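PDB 6HE6: cell division protein FtsX from Streptococcus pneumoniae, which forms part of the FtsEX ABC transporter of cell division and, through its large extracellular loop, interacts with the essential peptidoglycan hydrolase PcsB. Local coordinates for residues D19-I27 / N36-D44; V52-Q63 / N83-N94. One frame throughout, in Å; residues are numbered along the deposited sequence.

How the interactions relate
Both interactions belong to the same extracellular domain, their centres about 14 Å apart, and they follow one another along the chain: interaction 1 is complete before interaction 2 begins. Interaction 1 lies at the foot of the two-stranded hairpin 26-29/32-35 and leads into helix 41-47, which is followed directly by strand 52-58 of interaction 2. There, 52-58 pairs with 88-93 in the main four-stranded sheet. The two regions touch where Asp-22 OD2 approaches Tyr-89 OH at 2.6 Å, a probable hydrogen bond, and where Tyr-43 packs on Val-55 and Asn-23 on Phe-57. The hairpin base is thus fastened to the sheet through polar and apolar contacts alike.

Interaction 1: D19-I27 / N36-D44; sequences DVEDNSQTI and NNDYHKVYD
Asp-22 meets the first turn of helix 41-47 with its carboxylate. From CB the side chain sets CG anti to the backbone N (chi1 -160°), which carries the group across to Val-42, whose CB sits 3.6 Å from Asp-22 CG. Asp-22 OD1 accepts an almost straight bond from Val-42 N at 2.8 Å (171° at the hydrogen). Lys-41 N also lies 3.0 Å from Asp-22 OD1, but at too poor an angle for a hydrogen bond. At the other tip, Asp-22 OD2 receives Tyr-43 N at 2.9 Å. Both bonded amides come to the syn side of their oxygens, somewhat out of the carboxylate plane, and OD2 is also hydrogen-bonded to Tyr-89 OH of the main sheet. Two helix N-H groups and a hydroxyl therefore hold this buried group, and the helix N-terminus probably stabilises its negative charge.

The carbonyl of the same residue takes up the N-cap: His-40 N donates to Asp-22 O at 2.8 Å, in the carbonyl plane, while His-40 ND1 adds a weak bond to the same oxygen. At the base of hairpin 26-29/32-35, Asn-36 joins the incoming and outgoing chains. Its OD1 accepts from Asp-38 N, forming an Asx turn within the type I turn 36-39, which leaves Asn-36 ND2 directed at two carbonyls: Ser-24 O at 2.8 Å and, weakly, Glu-21 O. Asn-36 N reaches Gln-25 O at 3.0 Å, and Ile-27 CG2 packs crosswise on Asn-36 CB.

Beside these bonds, Gln-25 and Tyr-39 run side by side in the same direction. CG of Gln-25 rests over one face of the phenol ring, 4.0 Å from the Tyr-39 ring centroid, in a CH-pi contact, while the carbonyl O of Asn-23 lies at the ring edge.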
# COMPACT_ATOMS: atom_id res chain seq x y z
N ASP A 19 -5.17 -11.08 0.56
CA ASP A 19 -6.24 -11.49 1.46
C ASP A 19 -6.27 -10.69 2.75
O ASP A 19 -7.00 -11.06 3.68
CB ASP A 19 -6.08 -12.97 1.79
CG ASP A 19 -4.73 -13.28 2.38
OD1 ASP A 19 -3.77 -13.48 1.59
OD2 ASP A 19 -4.61 -13.30 3.63
N VAL A 20 -5.48 -9.62 2.84
CA VAL A 20 -5.44 -8.73 4.00
C VAL A 20 -6.01 -7.39 3.57
O VAL A 20 -5.59 -6.82 2.55
CB VAL A 20 -4.00 -8.57 4.55
CG1 VAL A 20 -3.88 -7.35 5.43
CG2 VAL A 20 -3.56 -9.83 5.30
N GLU A 21 -6.96 -6.88 4.34
CA GLU A 21 -7.54 -5.58 4.07
C GLU A 21 -7.08 -4.66 5.20
O GLU A 21 -7.75 -4.45 6.20
CB GLU A 21 -9.08 -5.67 3.93
CG GLU A 21 -9.51 -6.20 2.56
CD GLU A 21 -10.87 -6.87 2.57
OE1 GLU A 21 -11.82 -6.28 3.11
OE2 GLU A 21 -10.99 -7.99 2.01
N ASP A 22 -5.87 -4.12 5.03
CA ASP A 22 -5.28 -3.32 6.09
C ASP A 22 -5.95 -1.96 6.24
O ASP A 22 -5.90 -1.37 7.32
CB ASP A 22 -3.78 -3.14 5.83
CG ASP A 22 -3.02 -2.75 7.08
OD1 ASP A 22 -2.95 -3.60 7.98
OD2 ASP A 22 -2.50 -1.61 7.15
N ASN A 23 -6.58 -1.46 5.18
CA ASN A 23 -7.16 -0.13 5.13
C ASN A 23 -8.66 -0.14 5.39
O ASN A 23 -9.30 0.92 5.36
CB ASN A 23 -6.87 0.51 3.77
CG ASN A 23 -7.44 1.90 3.64
OD1 ASN A 23 -8.34 2.14 2.84
ND2 ASN A 23 -6.92 2.83 4.42
N SER A 24 -9.25 -1.30 5.62
CA SER A 24 -10.68 -1.44 5.82
C SER A 24 -10.97 -1.47 7.30
O SER A 24 -10.52 -2.38 8.00
CB SER A 24 -11.21 -2.70 5.14
OG SER A 24 -10.95 -2.65 3.75
N GLN A 25 -11.76 -0.50 7.77
CA GLN A 25 -12.12 -0.41 9.18
C GLN A 25 -13.14 -1.46 9.58
O GLN A 25 -13.10 -1.95 10.71
CB GLN A 25 -12.67 0.98 9.51
CG GLN A 25 -11.78 2.13 9.09
CD GLN A 25 -12.47 3.48 9.23
OE1 GLN A 25 -13.44 3.77 8.53
NE2 GLN A 25 -11.98 4.30 10.14
N THR A 26 -14.07 -1.79 8.69
CA THR A 26 -15.09 -2.79 8.97
C THR A 26 -15.12 -3.83 7.86
O THR A 26 -14.71 -3.58 6.72
CB THR A 26 -16.47 -2.14 9.10
OG1 THR A 26 -16.66 -1.24 8.01
CG2 THR A 26 -16.56 -1.35 10.40
N ILE A 27 -15.63 -5.01 8.21
CA ILE A 27 -15.83 -6.13 7.30
C ILE A 27 -17.20 -6.74 7.59
O ILE A 27 -17.86 -6.39 8.56
CB ILE A 27 -14.72 -7.18 7.44
CG1 ILE A 27 -14.66 -7.67 8.89
CG2 ILE A 27 -13.37 -6.64 6.95
CD1 ILE A 27 -13.54 -8.63 9.14
N ASN A 36 -13.05 -4.76 11.75
CA ASN A 36 -11.91 -5.51 11.22
C ASN A 36 -10.80 -5.46 12.26
O ASN A 36 -10.14 -4.43 12.42
CB ASN A 36 -11.45 -4.89 9.89
CG ASN A 36 -10.27 -5.62 9.30
OD1 ASN A 36 -9.84 -6.63 9.83
ND2 ASN A 36 -9.73 -5.10 8.20
N ASN A 37 -10.59 -6.58 12.96
CA ASN A 37 -9.50 -6.65 13.93
C ASN A 37 -8.12 -6.47 13.31
O ASN A 37 -7.18 -6.12 14.02
CB ASN A 37 -9.54 -7.98 14.67
CG ASN A 37 -10.72 -8.10 15.59
OD1 ASN A 37 -11.30 -7.09 16.00
ND2 ASN A 37 -11.10 -9.33 15.92
N ASP A 38 -7.98 -6.72 12.01
CA ASP A 38 -6.68 -6.58 11.37
C ASP A 38 -6.46 -5.19 10.79
O ASP A 38 -5.49 -4.99 10.05
CB ASP A 38 -6.51 -7.64 10.28
CG ASP A 38 -6.42 -9.05 10.85
OD1 ASP A 38 -6.21 -9.17 12.08
OD2 ASP A 38 -6.54 -10.02 10.08
N TYR A 39 -7.31 -4.23 11.14
CA TYR A 39 -7.23 -2.89 10.58
C TYR A 39 -5.93 -2.23 11.00
O TYR A 39 -5.59 -2.18 12.19
CB TYR A 39 -8.42 -2.06 11.05
CG TYR A 39 -8.35 -0.60 10.68
CD1 TYR A 39 -8.40 -0.20 9.36
CD2 TYR A 39 -8.22 0.38 11.66
CE1 TYR A 39 -8.34 1.14 9.03
CE2 TYR A 39 -8.15 1.71 11.34
CZ TYR A 39 -8.21 2.09 10.02
OH TYR A 39 -8.15 3.41 9.67
N HIS A 40 -5.18 -1.73 10.01
CA HIS A 40 -3.99 -0.91 10.25
C HIS A 40 -2.86 -1.68 10.92
O HIS A 40 -1.88 -1.06 11.39
CB HIS A 40 -4.33 0.35 11.05
CG HIS A 40 -4.78 1.49 10.21
ND1 HIS A 40 -4.86 1.42 8.84
CD2 HIS A 40 -5.15 2.75 10.53
CE1 HIS A 40 -5.26 2.57 8.35
NE2 HIS A 40 -5.45 3.40 9.36
N LYS A 41 -2.93 -3.01 10.95
CA LYS A 41 -1.82 -3.81 11.47
C LYS A 41 -0.53 -3.50 10.73
O LYS A 41 0.54 -3.35 11.35
CB LYS A 41 -2.16 -5.30 11.32
CG LYS A 41 -2.38 -6.05 12.63
CD LYS A 41 -3.42 -5.38 13.50
CE LYS A 41 -3.51 -6.05 14.87
NZ LYS A 41 -3.53 -7.54 14.78
N VAL A 42 -0.59 -3.43 9.40
CA VAL A 42 0.61 -3.14 8.62
C VAL A 42 0.95 -1.66 8.69
O VAL A 42 2.12 -1.29 8.86
CB VAL A 42 0.43 -3.61 7.17
CG1 VAL A 42 1.64 -3.21 6.35
CG2 VAL A 42 0.18 -5.11 7.15
N TYR A 43 -0.06 -0.79 8.57
CA TYR A 43 0.14 0.65 8.67
C TYR A 43 0.92 0.98 9.94
O TYR A 43 1.94 1.66 9.89
CB TYR A 43 -1.21 1.40 8.64
CG TYR A 43 -1.12 2.88 9.01
CD1 TYR A 43 -0.84 3.84 8.04
CD2 TYR A 43 -1.28 3.31 10.32
CE1 TYR A 43 -0.74 5.19 8.38
CE2 TYR A 43 -1.18 4.64 10.66
CZ TYR A 43 -0.92 5.57 9.69
OH TYR A 43 -0.82 6.89 10.04
N ASP A 44 0.48 0.45 11.08
CA ASP A 44 1.06 0.85 12.36
C ASP A 44 2.52 0.43 12.49
O ASP A 44 3.34 1.20 13.01
CB ASP A 44 0.25 0.29 13.53
CG ASP A 44 -1.11 0.93 13.68
OD1 ASP A 44 -1.29 2.05 13.16
OD2 ASP A 44 -1.97 0.34 14.36

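Interaction 2: V52-Q63 / N83-N94; sequences VKSVTFSSKEEQ and NPLYDAYIVEAN. With CAT (dodecane-trimethylamine), chain C.
Strands 52-58 and 88-93 run antiparallel, their axes 4.5 Å apart at closest approach and inclined at 157°, with a classic beta bulge where Lys-53 and Ser-54 both face Glu-92. At the bulge Lys-53 N donates to Glu-92 O at 2.6 Å. Ser-54 OG donates to Glu-92 OE1 at 2.9 Å, on the anti lone pair of that oxygen, and a water links the hydroxyl to Thr-56 OG1 and Ile-90 O.

On the face bearing Val-55, Phe-57, Tyr-89 and Val-91, Phe-57 turns its edge to the face of Tyr-89, the ring whose hydroxyl bonds Asp-22, with ring centroids 5.4 Å apart and planes at 60°. Val-55 CG2, anti to its own N, presses on Tyr-89 CD1 at 3.4 Å. Strand 52-58 is the outermost strand, with 88-93 next to it, in a sheet of order 52-58, 88-93, 11-16, 112-116, that of a ferredoxin-like fold.

At the end of the strands, Ser-58 O takes Ala-88 N and Gln-63 NE2 from opposite faces of its plane. Beyond them, Asp-87 OD2 lies in the plane of the Phe-57 ring, 3.5 Å from Phe-57 CZ, while Asp-87 OD1 accepts Lys-60 N at 2.8 Å as helix 60-70 begins. Asn-83 folds into an Asx turn with Leu-85 N and gives ND2 weakly to Lys-60 O; next to it, Pro-84 CG touches C7 of the dodecane-trimethylamine tail at 3.6 Å.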
# COMPACT_ATOMS: atom_id res chain seq x y z
N VAL A 52 10.82 6.47 9.17
CA VAL A 52 9.78 6.77 8.18
C VAL A 52 9.06 8.07 8.52
O VAL A 52 8.74 8.33 9.69
CB VAL A 52 8.77 5.61 8.04
CG1 VAL A 52 9.49 4.30 7.85
CG2 VAL A 52 7.90 5.54 9.24
N LYS A 53 8.79 8.87 7.50
CA LYS A 53 8.11 10.15 7.72
C LYS A 53 6.61 10.09 7.44
O LYS A 53 5.84 10.77 8.12
CB LYS A 53 8.75 11.25 6.86
CG LYS A 53 8.01 12.61 6.99
CD LYS A 53 8.61 13.75 6.17
CE LYS A 53 8.82 14.99 7.06
NZ LYS A 53 9.75 16.01 6.48
N SER A 54 6.18 9.32 6.45
CA SER A 54 4.76 9.23 6.14
C SER A 54 4.47 7.90 5.47
O SER A 54 5.33 7.33 4.80
CB SER A 54 4.31 10.39 5.25
OG SER A 54 4.91 10.28 3.97
N VAL A 55 3.25 7.40 5.66
CA VAL A 55 2.81 6.16 5.02
C VAL A 55 1.38 6.37 4.55
O VAL A 55 0.48 6.66 5.35
CB VAL A 55 2.92 4.96 5.96
CG1 VAL A 55 2.33 5.30 7.24
CG2 VAL A 55 2.18 3.75 5.41
N THR A 56 1.17 6.27 3.25
CA THR A 56 -0.06 6.65 2.58
C THR A 56 -0.62 5.46 1.82
O THR A 56 0.07 4.89 0.98
CB THR A 56 0.20 7.82 1.62
OG1 THR A 56 0.81 8.90 2.34
CG2 THR A 56 -1.07 8.28 0.99
N PHE A 57 -1.87 5.09 2.11
CA PHE A 57 -2.51 4.00 1.39
C PHE A 57 -2.71 4.33 -0.09
O PHE A 57 -3.19 5.41 -0.43
CB PHE A 57 -3.87 3.65 2.02
CG PHE A 57 -4.47 2.35 1.51
CD1 PHE A 57 -3.78 1.16 1.64
CD2 PHE A 57 -5.72 2.33 0.91
CE1 PHE A 57 -4.32 -0.04 1.18
CE2 PHE A 57 -6.26 1.15 0.46
CZ PHE A 57 -5.56 -0.03 0.58
N SER A 58 -2.39 3.37 -0.96
CA SER A 58 -2.66 3.45 -2.40
C SER A 58 -3.37 2.16 -2.82
O SER A 58 -2.74 1.11 -2.96
CB SER A 58 -1.37 3.65 -3.21
OG SER A 58 -1.56 3.38 -4.60
N SER A 59 -4.67 2.24 -3.02
CA SER A 59 -5.43 1.05 -3.36
C SER A 59 -5.09 0.52 -4.76
O SER A 59 -4.62 1.25 -5.65
CB SER A 59 -6.92 1.35 -3.33
OG SER A 59 -7.24 1.98 -4.54
N LYS A 60 -5.42 -0.75 -4.98
CA LYS A 60 -5.23 -1.34 -6.30
C LYS A 60 -6.11 -0.65 -7.35
O LYS A 60 -5.69 -0.46 -8.50
CB LYS A 60 -5.52 -2.84 -6.26
CG LYS A 60 -6.90 -3.26 -5.77
CD LYS A 60 -7.01 -4.80 -5.68
CE LYS A 60 -7.74 -5.25 -4.41
NZ LYS A 60 -9.19 -4.85 -4.39
N GLU A 61 -7.34 -0.27 -6.97
CA GLU A 61 -8.19 0.50 -7.87
C GLU A 61 -7.48 1.76 -8.34
O GLU A 61 -7.25 1.97 -9.53
CB GLU A 61 -9.50 0.85 -7.16
CG GLU A 61 -10.35 -0.37 -6.84
CD GLU A 61 -9.82 -1.21 -5.70
OE1 GLU A 61 -8.98 -0.71 -4.93
OE2 GLU A 61 -10.23 -2.39 -5.59
N GLU A 62 -7.07 2.59 -7.37
CA GLU A 62 -6.40 3.84 -7.68
C GLU A 62 -5.18 3.62 -8.59
O GLU A 62 -4.98 4.38 -9.55
CB GLU A 62 -6.00 4.50 -6.36
CG GLU A 62 -5.14 5.72 -6.44
CD GLU A 62 -4.55 6.06 -5.09
OE1 GLU A 62 -5.16 5.66 -4.06
OE2 GLU A 62 -3.47 6.69 -5.05
N GLN A 63 -4.38 2.57 -8.33
CA GLN A 63 -3.20 2.32 -9.15
C GLN A 63 -3.57 2.02 -10.59
O GLN A 63 -2.81 2.36 -11.51
CB GLN A 63 -2.36 1.16 -8.61
CG GLN A 63 -1.70 1.42 -7.27
CD GLN A 63 -0.94 0.20 -6.74
OE1 GLN A 63 -0.16 -0.43 -7.46
NE2 GLN A 63 -1.19 -0.13 -5.47
N ASN A 83 -9.42 -7.02 -10.35
CA ASN A 83 -8.18 -6.26 -10.41
C ASN A 83 -7.05 -7.13 -9.86
O ASN A 83 -7.11 -7.54 -8.70
CB ASN A 83 -8.31 -4.95 -9.59
CG ASN A 83 -7.17 -4.00 -9.83
OD1 ASN A 83 -6.04 -4.42 -10.11
ND2 ASN A 83 -7.44 -2.71 -9.71
N PRO A 84 -6.03 -7.46 -10.66
CA PRO A 84 -4.94 -8.31 -10.17
C PRO A 84 -3.84 -7.58 -9.42
O PRO A 84 -2.91 -8.24 -8.94
CB PRO A 84 -4.38 -8.91 -11.46
CG PRO A 84 -4.61 -7.86 -12.48
CD PRO A 84 -5.93 -7.21 -12.11
N LEU A 85 -3.90 -6.26 -9.32
CA LEU A 85 -2.87 -5.49 -8.64
C LEU A 85 -3.02 -5.61 -7.13
O LEU A 85 -4.02 -6.11 -6.61
CB LEU A 85 -2.91 -4.03 -9.08
CG LEU A 85 -2.85 -3.76 -10.59
CD1 LEU A 85 -2.94 -2.26 -10.90
CD2 LEU A 85 -1.57 -4.37 -11.20
N TYR A 86 -2.00 -5.14 -6.41
CA TYR A 86 -1.93 -5.25 -4.96
C TYR A 86 -2.12 -3.88 -4.33
O TYR A 86 -1.47 -2.92 -4.76
CB TYR A 86 -0.58 -5.82 -4.52
CG TYR A 86 -0.42 -7.31 -4.70
CD1 TYR A 86 -0.60 -7.90 -5.95
CD2 TYR A 86 -0.07 -8.12 -3.63
CE1 TYR A 86 -0.45 -9.26 -6.12
CE2 TYR A 86 0.08 -9.49 -3.79
CZ TYR A 86 -0.11 -10.05 -5.04
OH TYR A 86 0.04 -11.40 -5.21
N ASP A 87 -3.00 -3.79 -3.32
CA ASP A 87 -2.99 -2.64 -2.42
C ASP A 87 -1.59 -2.41 -1.89
O ASP A 87 -0.81 -3.35 -1.71
CB ASP A 87 -3.94 -2.86 -1.23
CG ASP A 87 -5.40 -2.85 -1.63
OD1 ASP A 87 -5.72 -2.46 -2.78
OD2 ASP A 87 -6.23 -3.23 -0.78
N ALA A 88 -1.26 -1.15 -1.61
CA ALA A 88 0.10 -0.81 -1.26
C ALA A 88 0.11 0.37 -0.30
O ALA A 88 -0.82 1.17 -0.27
CB ALA A 88 0.93 -0.48 -2.51
N TYR A 89 1.19 0.46 0.49
CA TYR A 89 1.49 1.68 1.23
C TYR A 89 2.69 2.35 0.57
O TYR A 89 3.67 1.69 0.21
CB TYR A 89 1.78 1.39 2.71
CG TYR A 89 0.53 1.15 3.53
CD1 TYR A 89 -0.37 2.19 3.77
CD2 TYR A 89 0.23 -0.10 4.03
CE1 TYR A 89 -1.52 1.98 4.52
CE2 TYR A 89 -0.93 -0.32 4.77
CZ TYR A 89 -1.80 0.73 5.00
OH TYR A 89 -2.95 0.52 5.70
N ILE A 90 2.61 3.66 0.40
CA ILE A 90 3.70 4.45 -0.14
C ILE A 90 4.40 5.08 1.05
O ILE A 90 3.83 5.94 1.73
CB ILE A 90 3.20 5.51 -1.14
CG1 ILE A 90 2.21 4.93 -2.15
CG2 ILE A 90 4.39 6.17 -1.85
CD1 ILE A 90 2.82 3.98 -3.19
N VAL A 91 5.61 4.61 1.35
CA VAL A 91 6.34 5.00 2.54
C VAL A 91 7.41 6.00 2.14
O VAL A 91 8.14 5.78 1.16
CB VAL A 91 6.97 3.79 3.24
CG1 VAL A 91 7.74 4.20 4.50
CG2 VAL A 91 5.89 2.72 3.59
N GLU A 92 7.50 7.10 2.89
CA GLU A 92 8.52 8.12 2.70
C GLU A 92 9.56 8.00 3.81
O GLU A 92 9.22 8.14 4.99
CB GLU A 92 7.90 9.51 2.70
CG GLU A 92 8.92 10.65 2.65
CD GLU A 92 8.25 12.01 2.78
OE1 GLU A 92 7.11 12.05 3.28
OE2 GLU A 92 8.86 13.03 2.40
N ALA A 93 10.81 7.73 3.43
CA ALA A 93 11.93 7.65 4.37
C ALA A 93 12.39 9.04 4.80
O ALA A 93 12.11 10.03 4.13
CB ALA A 93 13.11 6.90 3.75
N ASN A 94 13.11 9.11 5.91
CA ASN A 94 13.65 10.40 6.34
C ASN A 94 14.86 10.81 5.51
O ASN A 94 15.08 12.01 5.30
CB ASN A 94 14.03 10.35 7.83
CG ASN A 94 12.86 10.71 8.76
OD1 ASN A 94 11.90 11.38 8.36
ND2 ASN A 94 12.94 10.25 10.00
C1 CAT C . -9.80 -4.61 -13.95
C2 CAT C . -8.66 -4.09 -14.85
C3 CAT C . -7.30 -4.64 -14.39
C4 CAT C . -6.27 -4.70 -15.54
C5 CAT C . -4.91 -5.14 -14.97
C6 CAT C . -3.88 -5.54 -16.05
C7 CAT C . -3.42 -6.97 -15.79
C8 CAT C . -2.01 -7.29 -16.30
C9 CAT C . -1.37 -8.28 -15.32
C10 CAT C . -0.17 -9.00 -15.93
C11 CAT C . 0.91 -9.15 -14.85
C12 CAT C . 1.39 -10.60 -14.77
CA1 CAT C . -11.63 -4.04 -12.50
CB1 CAT C . -9.81 -2.54 -12.80
CC1 CAT C . -11.39 -2.93 -14.56
NE1 CAT C . -10.65 -3.53 -13.46
O HOH W 1 3.67 8.67 2.00